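Local coordinates for 3-oxoacyl-[acyl-carrier-protein] reductase (Sinorhizobium meliloti, PDB 3U9L) that probably catalyses the NADPH-dependent reduction of 3-oxoacyl-[acyl-carrier-protein], as a member of the short-chain dehydrogenase/reductase family, at residues 69-72 with 73-76; 113-117 with 118-122; 166-169 with 170-174; 209-212 with 213-217. All coordinates share one frame; numbering follows the deposited sequence.

Interaction 1: 69-72 with 73-76; sequences QSQV and SVDR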
loop_
_atom_site.group_PDB
_atom_site.type_symbol
_atom_site.label_atom_id
_atom_site.label_comp_id
_atom_site.label_asym_id
_atom_site.label_seq_id
_atom_site.Cartn_x
_atom_site.Cartn_y
_atom_site.Cartn_z
ATOM N N GLN A 69 3.403 -18.054 -4.107
ATOM C CA GLN A 69 3.025 -17.500 -5.402
ATOM C C GLN A 69 2.141 -18.513 -6.160
ATOM O O GLN A 69 1.630 -18.209 -7.236
ATOM C CB GLN A 69 4.261 -17.071 -6.212
ATOM C CG GLN A 69 4.845 -15.741 -5.766
ATOM C CD GLN A 69 6.157 -15.336 -6.463
ATOM O OE1 GLN A 69 6.187 -14.375 -7.253
ATOM N NE2 GLN A 69 7.247 -16.032 -6.154
ATOM N N SER A 70 1.936 -19.705 -5.586
ATOM C CA SER A 70 1.123 -20.718 -6.251
ATOM C C SER A 70 -0.064 -21.127 -5.399
ATOM O O SER A 70 0.118 -21.726 -4.326
ATOM C CB SER A 70 1.968 -21.942 -6.625
ATOM O OG SER A 70 1.142 -23.078 -6.763
ATOM N N GLN A 71 -1.291 -20.819 -5.846
ATOM C CA GLN A 71 -2.463 -21.225 -5.022
ATOM C C GLN A 71 -2.473 -22.718 -4.804
ATOM O O GLN A 71 -2.759 -23.195 -3.713
ATOM C CB GLN A 71 -3.806 -20.767 -5.594
ATOM C CG GLN A 71 -4.970 -21.041 -4.582
ATOM C CD GLN A 71 -4.985 -20.015 -3.462
ATOM O OE1 GLN A 71 -4.963 -18.823 -3.743
ATOM N NE2 GLN A 71 -5.068 -20.459 -2.198
ATOM N N VAL A 72 -2.139 -23.466 -5.843
ATOM C CA VAL A 72 -2.081 -24.930 -5.738
ATOM C C VAL A 72 -1.082 -25.385 -4.683
ATOM O O VAL A 72 -1.409 -26.214 -3.832
ATOM C CB VAL A 72 -1.766 -25.577 -7.103
ATOM C CG1 VAL A 72 -1.279 -27.034 -6.911
ATOM C CG2 VAL A 72 -3.029 -25.534 -7.964
ATOM N N SER A 73 0.122 -24.818 -4.699
ATOM C CA SER A 73 1.069 -25.072 -3.624
ATOM C C SER A 73 0.520 -24.747 -2.219
ATOM O O SER A 73 0.618 -25.541 -1.281
ATOM C CB SER A 73 2.358 -24.298 -3.846
ATOM O OG SER A 73 3.281 -24.665 -2.836
ATOM N N VAL A 74 -0.024 -23.548 -2.081
ATOM C CA VAL A 74 -0.589 -23.105 -0.811
ATOM C C VAL A 74 -1.659 -24.080 -0.338
ATOM O O VAL A 74 -1.662 -24.506 0.821
ATOM C CB VAL A 74 -1.152 -21.647 -0.935
ATOM C CG1 VAL A 74 -1.965 -21.278 0.302
ATOM C CG2 VAL A 74 -0.029 -20.682 -1.134
ATOM N N ASP A 75 -2.591 -24.431 -1.221
ATOM C CA ASP A 75 -3.731 -25.289 -0.841
ATOM C C ASP A 75 -3.244 -26.633 -0.328
ATOM O O ASP A 75 -3.671 -27.115 0.696
ATOM C CB ASP A 75 -4.656 -25.560 -2.027
ATOM C CG ASP A 75 -5.570 -24.369 -2.374
ATOM O OD1 ASP A 75 -5.658 -23.409 -1.594
ATOM O OD2 ASP A 75 -6.194 -24.394 -3.457
ATOM N N ARG A 76 -2.310 -27.216 -1.060
ATOM C CA ARG A 76 -1.748 -28.497 -0.704
ATOM C C ARG A 76 -1.169 -28.461 0.686
ATOM O O ARG A 76 -1.388 -29.371 1.474
ATOM C CB ARG A 76 -0.655 -28.865 -1.719
ATOM C CG ARG A 76 -0.122 -30.293 -1.540
ATOM C CD ARG A 76 1.034 -30.608 -2.522
ATOM N NE ARG A 76 1.618 -31.933 -2.260
ATOM C CZ ARG A 76 2.567 -32.174 -1.351
ATOM N NH1 ARG A 76 3.055 -31.175 -0.602
ATOM N NH2 ARG A 76 3.025 -33.415 -1.186
#
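The carboxamide of Q71 and the carboxylate of D75 are the flat groups of this helix start, and they meet with their planes 43° apart. Q71 NE2 lies 3.1 Å from D75 OD1 in a nearly straight hydrogen bond; the oxygen stays close to the amide plane, whereas the nitrogen stands above the carboxylate plane. Q71 reaches it because its CG is anti to the backbone N and the chain then bends at chi2 (77°), which carries the amide along the helix to the residue one turn later. Glutamine suits the place, since the same NE2 also donates to R124 O in helix 108-136. One turn of main chain backs this pair, D75 N donating to Q71 O at 2.8 Å. At the first turn S70 is the N-cap: its OG accepts from S73 N at 2.9 Å and its carbonyl O takes V74 N at the same distance. A short hydroxyl side chain is well fitted to this role. S73 OG is itself bonded to D67 N, and the side chain of V74 packs on A128 of helix 108-136. S70 OG thus satisfies an amide near the helix start, and the negative charge of D75 near this N-terminal end would probably interact favourably with the helix dipole.

Interaction 2: 113-117 with 118-122; sequences ELYDI and NVLST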
loop_
_atom_site.group_PDB
_atom_site.type_symbol
_atom_site.label_atom_id
_atom_site.label_comp_id
_atom_site.label_asym_id
_atom_site.label_seq_id
_atom_site.Cartn_x
_atom_site.Cartn_y
_atom_site.Cartn_z
ATOM N N GLU A 113 5.063 -7.591 -9.463
ATOM C CA GLU A 113 5.710 -8.771 -8.933
ATOM C C GLU A 113 5.940 -8.638 -7.436
ATOM O O GLU A 113 5.791 -9.551 -6.696
ATOM C CB GLU A 113 7.015 -9.068 -9.656
ATOM C CG GLU A 113 7.774 -10.155 -9.019
ATOM C CD GLU A 113 9.147 -10.416 -9.605
ATOM O OE1 GLU A 113 9.655 -9.604 -10.374
ATOM O OE2 GLU A 113 9.718 -11.445 -9.261
ATOM N N LEU A 114 6.302 -7.454 -7.037
ATOM C CA LEU A 114 6.528 -7.136 -5.654
ATOM C C LEU A 114 5.222 -7.287 -4.851
ATOM O O LEU A 114 5.200 -7.986 -3.907
ATOM C CB LEU A 114 7.256 -5.822 -5.513
ATOM C CG LEU A 114 8.784 -5.824 -5.534
ATOM C CD1 LEU A 114 9.338 -6.279 -4.257
ATOM C CD2 LEU A 114 9.408 -6.516 -6.671
ATOM N N TYR A 115 4.161 -6.652 -5.317
ATOM C CA TYR A 115 2.843 -6.850 -4.803
ATOM C C TYR A 115 2.481 -8.346 -4.685
ATOM O O TYR A 115 1.973 -8.761 -3.697
ATOM C CB TYR A 115 1.806 -6.126 -5.631
ATOM C CG TYR A 115 0.568 -5.757 -4.889
ATOM C CD1 TYR A 115 0.604 -4.824 -3.893
ATOM C CD2 TYR A 115 -0.646 -6.311 -5.199
ATOM C CE1 TYR A 115 -0.489 -4.470 -3.237
ATOM C CE2 TYR A 115 -1.754 -5.958 -4.541
ATOM C CZ TYR A 115 -1.675 -5.035 -3.567
ATOM O OH TYR A 115 -2.742 -4.673 -2.885
ATOM N N ASP A 116 2.754 -9.113 -5.722
ATOM C CA ASP A 116 2.513 -10.536 -5.707
ATOM C C ASP A 116 3.214 -11.152 -4.500
ATOM O O ASP A 116 2.625 -11.750 -3.672
ATOM C CB ASP A 116 2.969 -11.213 -7.004
ATOM C CG ASP A 116 2.488 -12.671 -7.129
ATOM O OD1 ASP A 116 1.537 -13.076 -6.527
ATOM O OD2 ASP A 116 3.058 -13.404 -7.886
ATOM N N ILE A 117 4.494 -10.939 -4.428
ATOM C CA ILE A 117 5.294 -11.528 -3.328
ATOM C C ILE A 117 4.920 -11.061 -1.910
ATOM O O ILE A 117 4.916 -11.844 -0.942
ATOM C CB ILE A 117 6.814 -11.266 -3.516
ATOM C CG1 ILE A 117 7.306 -11.854 -4.844
ATOM C CG2 ILE A 117 7.608 -11.919 -2.357
ATOM C CD1 ILE A 117 8.840 -11.552 -5.166
ATOM N N ASN A 118 4.641 -9.784 -1.762
ATOM C CA ASN A 118 4.488 -9.243 -0.415
ATOM C C ASN A 118 3.019 -9.142 0.034
ATOM O O ASN A 118 2.737 -9.107 1.231
ATOM C CB ASN A 118 5.143 -7.873 -0.339
ATOM C CG ASN A 118 6.693 -7.956 -0.303
ATOM O OD1 ASN A 118 7.272 -8.271 0.720
ATOM N ND2 ASN A 118 7.342 -7.617 -1.424
ATOM N N VAL A 119 2.095 -9.136 -0.924
ATOM C CA VAL A 119 0.671 -9.006 -0.600
ATOM C C VAL A 119 -0.225 -10.156 -1.095
ATOM O O VAL A 119 -0.973 -10.764 -0.322
ATOM C CB VAL A 119 0.104 -7.630 -1.138
ATOM C CG1 VAL A 119 -1.398 -7.537 -0.856
ATOM C CG2 VAL A 119 0.815 -6.440 -0.452
ATOM N N LEU A 120 -0.181 -10.446 -2.387
ATOM C CA LEU A 120 -1.032 -11.482 -2.954
ATOM C C LEU A 120 -0.699 -12.811 -2.291
ATOM O O LEU A 120 -1.554 -13.665 -2.104
ATOM C CB LEU A 120 -0.813 -11.574 -4.463
ATOM C CG LEU A 120 -1.228 -10.356 -5.302
ATOM C CD1 LEU A 120 -1.271 -10.767 -6.796
ATOM C CD2 LEU A 120 -2.554 -9.779 -4.851
ATOM N N SER A 121 0.565 -12.977 -1.914
ATOM C CA SER A 121 0.972 -14.115 -1.133
ATOM C C SER A 121 0.082 -14.330 0.094
ATOM O O SER A 121 -0.364 -15.453 0.344
ATOM C CB SER A 121 2.426 -13.912 -0.676
ATOM O OG SER A 121 2.548 -12.728 0.096
ATOM N N THR A 122 -0.123 -13.274 0.888
ATOM C CA THR A 122 -0.947 -13.381 2.099
ATOM C C THR A 122 -2.410 -13.709 1.764
ATOM O O THR A 122 -3.093 -14.366 2.516
ATOM C CB THR A 122 -0.887 -12.075 2.934
ATOM O OG1 THR A 122 -1.622 -11.016 2.258
ATOM C CG2 THR A 122 0.671 -11.680 3.148
#
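Y115 meets V119 and L120, and N118 meets L114, in the N-terminal half of helix 108-136; N118, Y115 and L120 bury the most surface. V119 lies over one face of the Y115 ring in a CH-pi contact, its CB 3.9 Å from the ring centroid and almost on the normal, while L120 CD2 comes to Y115 CE2 at 3.9 Å. Y115 CG is anti to the backbone N (chi1 -154°), which swings the ring along the helix to meet these branched side chains; the ring also stacks on Y115 of the second subunit. N118 lies side by side with L114 and gives L114 O two bonds, from its backbone N at 2.9 Å and from ND2 at 3.3 Å, the latter from above the carbonyl plane. The asparagine amide adds the second bond, and ND2 also donates to H97 O. The wider pi-type turn at 118-120 changes the pairing: Y115 O accepts V119 N and L120 N from opposite faces of its plane, and S121 N turns to D116 O, five residues back. S121 OG bonds I117 O at 2.7 Å, while D116 OD1 touches L120 CB and forms a salt bridge with R124. Doubled acceptors and a serine hydroxyl thus supply polar partners inside a buried helix whose regular bonding is interrupted.

Interaction 3: 166-169 with 170-174; sequences AMDA and IAVQY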
loop_
_atom_site.group_PDB
_atom_site.type_symbol
_atom_site.label_atom_id
_atom_site.label_comp_id
_atom_site.label_asym_id
_atom_site.label_seq_id
_atom_site.Cartn_x
_atom_site.Cartn_y
_atom_site.Cartn_z
ATOM N N ALA A 166 0.610 -1.511 1.624
ATOM C CA ALA A 166 -0.671 -2.154 1.261
ATOM C C ALA A 166 -0.861 -3.311 2.210
ATOM O O ALA A 166 -1.974 -3.523 2.692
ATOM C CB ALA A 166 -0.648 -2.649 -0.175
HETATM N N MSE A 167 0.207 -4.068 2.493
HETATM C CA MSE A 167 0.047 -5.241 3.361
HETATM C C MSE A 167 -0.429 -4.877 4.783
HETATM O O MSE A 167 -1.273 -5.558 5.383
HETATM C CB MSE A 167 1.341 -6.081 3.472
HETATM C CG MSE A 167 1.085 -7.453 4.146
HETATM SE SE MSE A 167 2.557 -7.859 5.474
HETATM C CE MSE A 167 1.878 -6.694 6.933
ATOM N N ASP A 168 0.137 -3.805 5.326
ATOM C CA ASP A 168 -0.336 -3.364 6.621
ATOM C C ASP A 168 -1.827 -2.925 6.591
ATOM O O ASP A 168 -2.547 -3.217 7.521
ATOM C CB ASP A 168 0.550 -2.249 7.163
ATOM C CG ASP A 168 0.370 -2.047 8.652
ATOM O OD1 ASP A 168 -0.568 -1.334 8.996
ATOM O OD2 ASP A 168 1.171 -2.571 9.470
ATOM N N ALA A 169 -2.248 -2.195 5.543
ATOM C CA ALA A 169 -3.626 -1.741 5.375
ATOM C C ALA A 169 -4.567 -2.946 5.350
ATOM O O ALA A 169 -5.626 -2.921 5.933
ATOM C CB ALA A 169 -3.774 -0.913 4.095
ATOM N N ILE A 170 -4.145 -3.999 4.675
ATOM C CA ILE A 170 -4.910 -5.243 4.594
ATOM C C ILE A 170 -4.968 -5.946 5.937
ATOM O O ILE A 170 -6.034 -6.444 6.335
ATOM C CB ILE A 170 -4.322 -6.194 3.550
ATOM C CG1 ILE A 170 -4.546 -5.563 2.169
ATOM C CG2 ILE A 170 -4.965 -7.688 3.700
ATOM C CD1 ILE A 170 -3.743 -6.115 1.060
ATOM N N ALA A 171 -3.882 -5.961 6.663
ATOM C CA ALA A 171 -3.879 -6.634 7.970
ATOM C C ALA A 171 -4.922 -6.004 8.891
ATOM O O ALA A 171 -5.594 -6.668 9.688
ATOM C CB ALA A 171 -2.483 -6.518 8.611
ATOM N N VAL A 172 -5.009 -4.690 8.798
ATOM C CA VAL A 172 -5.890 -3.921 9.662
ATOM C C VAL A 172 -7.337 -4.222 9.343
ATOM O O VAL A 172 -8.117 -4.429 10.225
ATOM C CB VAL A 172 -5.506 -2.406 9.569
ATOM C CG1 VAL A 172 -6.574 -1.478 10.200
ATOM C CG2 VAL A 172 -4.180 -2.266 10.310
ATOM N N GLN A 173 -7.651 -4.306 8.059
ATOM C CA GLN A 173 -8.967 -4.632 7.604
ATOM C C GLN A 173 -9.426 -6.011 8.060
ATOM O O GLN A 173 -10.555 -6.155 8.583
ATOM C CB GLN A 173 -9.028 -4.490 6.065
ATOM C CG GLN A 173 -8.817 -3.041 5.520
ATOM C CD GLN A 173 -10.086 -2.251 5.613
ATOM O OE1 GLN A 173 -11.043 -2.411 4.768
ATOM N NE2 GLN A 173 -10.164 -1.412 6.645
ATOM N N TYR A 174 -8.561 -7.015 7.921
ATOM C CA TYR A 174 -8.890 -8.375 8.348
ATOM C C TYR A 174 -9.105 -8.429 9.848
ATOM O O TYR A 174 -9.991 -9.139 10.322
ATOM C CB TYR A 174 -7.762 -9.331 7.974
ATOM C CG TYR A 174 -7.920 -9.998 6.619
ATOM C CD1 TYR A 174 -8.859 -11.027 6.428
ATOM C CD2 TYR A 174 -7.092 -9.678 5.570
ATOM C CE1 TYR A 174 -8.985 -11.691 5.205
ATOM C CE2 TYR A 174 -7.215 -10.342 4.314
ATOM C CZ TYR A 174 -8.176 -11.342 4.144
ATOM O OH TYR A 174 -8.303 -12.022 2.936
#
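D168 carries its CG anti to the backbone N (chi1 -163°), whereas the CG2 methyl of V172 is anti to its own carbonyl carbon; these two settings bring V172 CG2 to 4.0 Å from D168 OD1, the side chains crossing obliquely. The same methyl lies 3.4 Å from D168 O, the carbonyl that accepts the backbone N of V172. Valine suits this place because one branch can cover the helix backbone while the side chain also packs on I187 and F261. The carboxylate of D168 is buried, and both its oxygens are satisfied from elsewhere: OD1 by a salt bridge to R262, OD2 by a hydrogen bond with S145 OG. I170 lays its CG1 and CD1 back over the previous turn, with CG1 3.3 Å from A166 O, the acceptor of its own backbone N. Q173 is bent at chi2 (-81°); its CG comes to 3.2 Å from A169 O, and its amide goes on to P154 O of the second subunit. The small side chains of A166 and A171 keep the surface of the helix low where neighbours approach closely. Helix 158-179 is the middle element of a beta-alpha-beta unit between strands 139-144 and 183-190. M167, I170, A171 and Y174 touch W143 of the first strand, while D168, A171 and V172 touch I187 of the second. On another flank A166 and I170 meet Y115 and V119 of helix 108-136, and also A162 of the second subunit.

Interaction 4: 209-212 with 213-217; sequences HARQ and AEYEA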
loop_
_atom_site.group_PDB
_atom_site.type_symbol
_atom_site.label_atom_id
_atom_site.label_comp_id
_atom_site.label_asym_id
_atom_site.label_seq_id
_atom_site.Cartn_x
_atom_site.Cartn_y
_atom_site.Cartn_z
ATOM N N HIS A 209 17.707 -0.601 -17.103
ATOM C CA HIS A 209 19.069 -0.195 -16.802
ATOM C C HIS A 209 19.382 1.172 -17.349
ATOM O O HIS A 209 20.038 1.979 -16.693
ATOM C CB HIS A 209 20.066 -1.225 -17.379
ATOM C CG HIS A 209 19.907 -2.593 -16.801
ATOM N ND1 HIS A 209 19.625 -2.812 -15.461
ATOM C CD2 HIS A 209 19.956 -3.820 -17.375
ATOM C CE1 HIS A 209 19.513 -4.108 -15.235
ATOM N NE2 HIS A 209 19.715 -4.746 -16.380
ATOM N N ALA A 210 18.928 1.428 -18.563
ATOM C CA ALA A 210 19.148 2.716 -19.201
ATOM C C ALA A 210 18.535 3.872 -18.406
ATOM O O ALA A 210 19.168 4.917 -18.257
ATOM C CB ALA A 210 18.560 2.698 -20.608
ATOM N N ARG A 211 17.281 3.701 -17.940
ATOM C CA ARG A 211 16.655 4.719 -17.091
ATOM C C ARG A 211 17.432 4.920 -15.783
ATOM O O ARG A 211 17.641 6.034 -15.353
ATOM C CB ARG A 211 15.189 4.379 -16.778
ATOM C CG ARG A 211 14.446 5.469 -16.003
ATOM C CD ARG A 211 13.754 6.398 -16.960
ATOM N NE ARG A 211 12.986 5.625 -17.954
ATOM C CZ ARG A 211 11.701 5.789 -18.273
ATOM N NH1 ARG A 211 10.931 6.709 -17.697
ATOM N NH2 ARG A 211 11.192 4.999 -19.206
ATOM N N GLN A 212 17.858 3.825 -15.162
ATOM C CA GLN A 212 18.666 3.919 -13.967
ATOM C C GLN A 212 19.983 4.655 -14.274
ATOM O O GLN A 212 20.411 5.550 -13.508
ATOM C CB GLN A 212 18.957 2.516 -13.445
ATOM C CG GLN A 212 19.864 2.504 -12.230
ATOM C CD GLN A 212 19.763 1.201 -11.447
ATOM O OE1 GLN A 212 19.672 0.124 -12.019
ATOM N NE2 GLN A 212 19.732 1.310 -10.122
ATOM N N ALA A 213 20.592 4.336 -15.426
ATOM C CA ALA A 213 21.841 5.037 -15.790
ATOM C C ALA A 213 21.611 6.540 -15.958
ATOM O O ALA A 213 22.479 7.332 -15.579
ATOM C CB ALA A 213 22.520 4.414 -17.009
ATOM N N GLU A 214 20.449 6.956 -16.469
ATOM C CA GLU A 214 20.121 8.389 -16.487
ATOM C C GLU A 214 20.103 8.986 -15.117
ATOM O O GLU A 214 20.496 10.145 -14.945
ATOM C CB GLU A 214 18.733 8.690 -17.085
ATOM C CG GLU A 214 18.682 8.741 -18.559
ATOM C CD GLU A 214 17.226 8.749 -19.081
ATOM O OE1 GLU A 214 16.411 9.622 -18.661
ATOM O OE2 GLU A 214 16.930 7.897 -19.963
ATOM N N TYR A 215 19.579 8.253 -14.135
ATOM C CA TYR A 215 19.531 8.778 -12.764
ATOM C C TYR A 215 20.963 8.952 -12.207
ATOM O O TYR A 215 21.274 9.941 -11.547
ATOM C CB TYR A 215 18.662 7.871 -11.854
ATOM C CG TYR A 215 17.197 8.293 -11.814
ATOM C CD1 TYR A 215 16.387 8.109 -12.909
ATOM C CD2 TYR A 215 16.670 8.938 -10.698
ATOM C CE1 TYR A 215 15.021 8.539 -12.903
ATOM C CE2 TYR A 215 15.345 9.380 -10.656
ATOM C CZ TYR A 215 14.522 9.176 -11.757
ATOM O OH TYR A 215 13.207 9.570 -11.701
ATOM N N GLU A 216 21.828 7.997 -12.518
ATOM C CA GLU A 216 23.200 7.995 -12.041
ATOM C C GLU A 216 24.085 9.085 -12.674
ATOM O O GLU A 216 25.026 9.544 -12.073
ATOM C CB GLU A 216 23.776 6.588 -12.231
ATOM C CG GLU A 216 23.160 5.634 -11.210
ATOM C CD GLU A 216 23.444 4.121 -11.450
ATOM O OE1 GLU A 216 23.960 3.768 -12.567
ATOM O OE2 GLU A 216 23.168 3.297 -10.502
ATOM N N ALA A 217 23.753 9.514 -13.885
ATOM C CA ALA A 217 24.533 10.519 -14.574
ATOM C C ALA A 217 23.929 11.908 -14.419
ATOM O O ALA A 217 24.541 12.898 -14.801
ATOM C CB ALA A 217 24.651 10.143 -16.077
HETATM O O HOH W 1 21.179 4.014 -8.758
#
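A213 N donates to H209 O at 2.7 Å, the first of the regular i to i+4 bonds of this short helix. A210, a good helix former, follows as acceptor for E214 N at 3.0 Å. R211 is next, and its carbonyl O takes Y215 N while also lying in the plane of the Y215 ring at its edge, 3.4 Å from CD1. The long guanidinium arm of R211 leads away to a salt bridge with E104, the residue that also bonds Y215 OH, so arginine and tyrosine converge on one carboxylate. Q212 ends the walk. Its extended chain, with CG anti to the backbone N (chi1 177°), runs obliquely past E216, and CG comes to 3.8 Å from OE2; the amide and carboxylate planes are 24° apart. A water bridges the two ends, donating to E216 OE2 at 2.7 Å and accepting a weak bond from Q212 NE2 at 3.4 Å. Polar ends suit a site where one water can join them. E214 forms a salt bridge with R134 of the second subunit, and Y215 meets W181 there edge-to-face. The arrangement is that of a short alpha-helix with a water-mediated i to i+4 side-chain pair, set outside the Rossmann-type sheet and lying against the partner subunit.

Overall arrangement
Interactions 1 to 4 follow one another along the chain, interaction 1 at the start of helix 71-85 and the others within single helices. Interactions 2 and 3 lie on helices 108-136 and 158-179; with helix 71-85 these belong to the Rossmann-type fold, around its seven-stranded parallel sheet. Interactions 1 and 2 have centres about 14 Å apart and touch through Q69 with D116 and I117; interactions 2 and 3, about 13 Å apart, touch where V119 CG1 meets I170 CD1 at 3.3 Å. Interaction 2 therefore links the other two, whose nearest atoms are about 10 Å apart. Interaction 4 stands away, its centre about 27 Å from interaction 2 and 38 Å from interaction 1. All four reach the second subunit, so these helices contribute to the dimer.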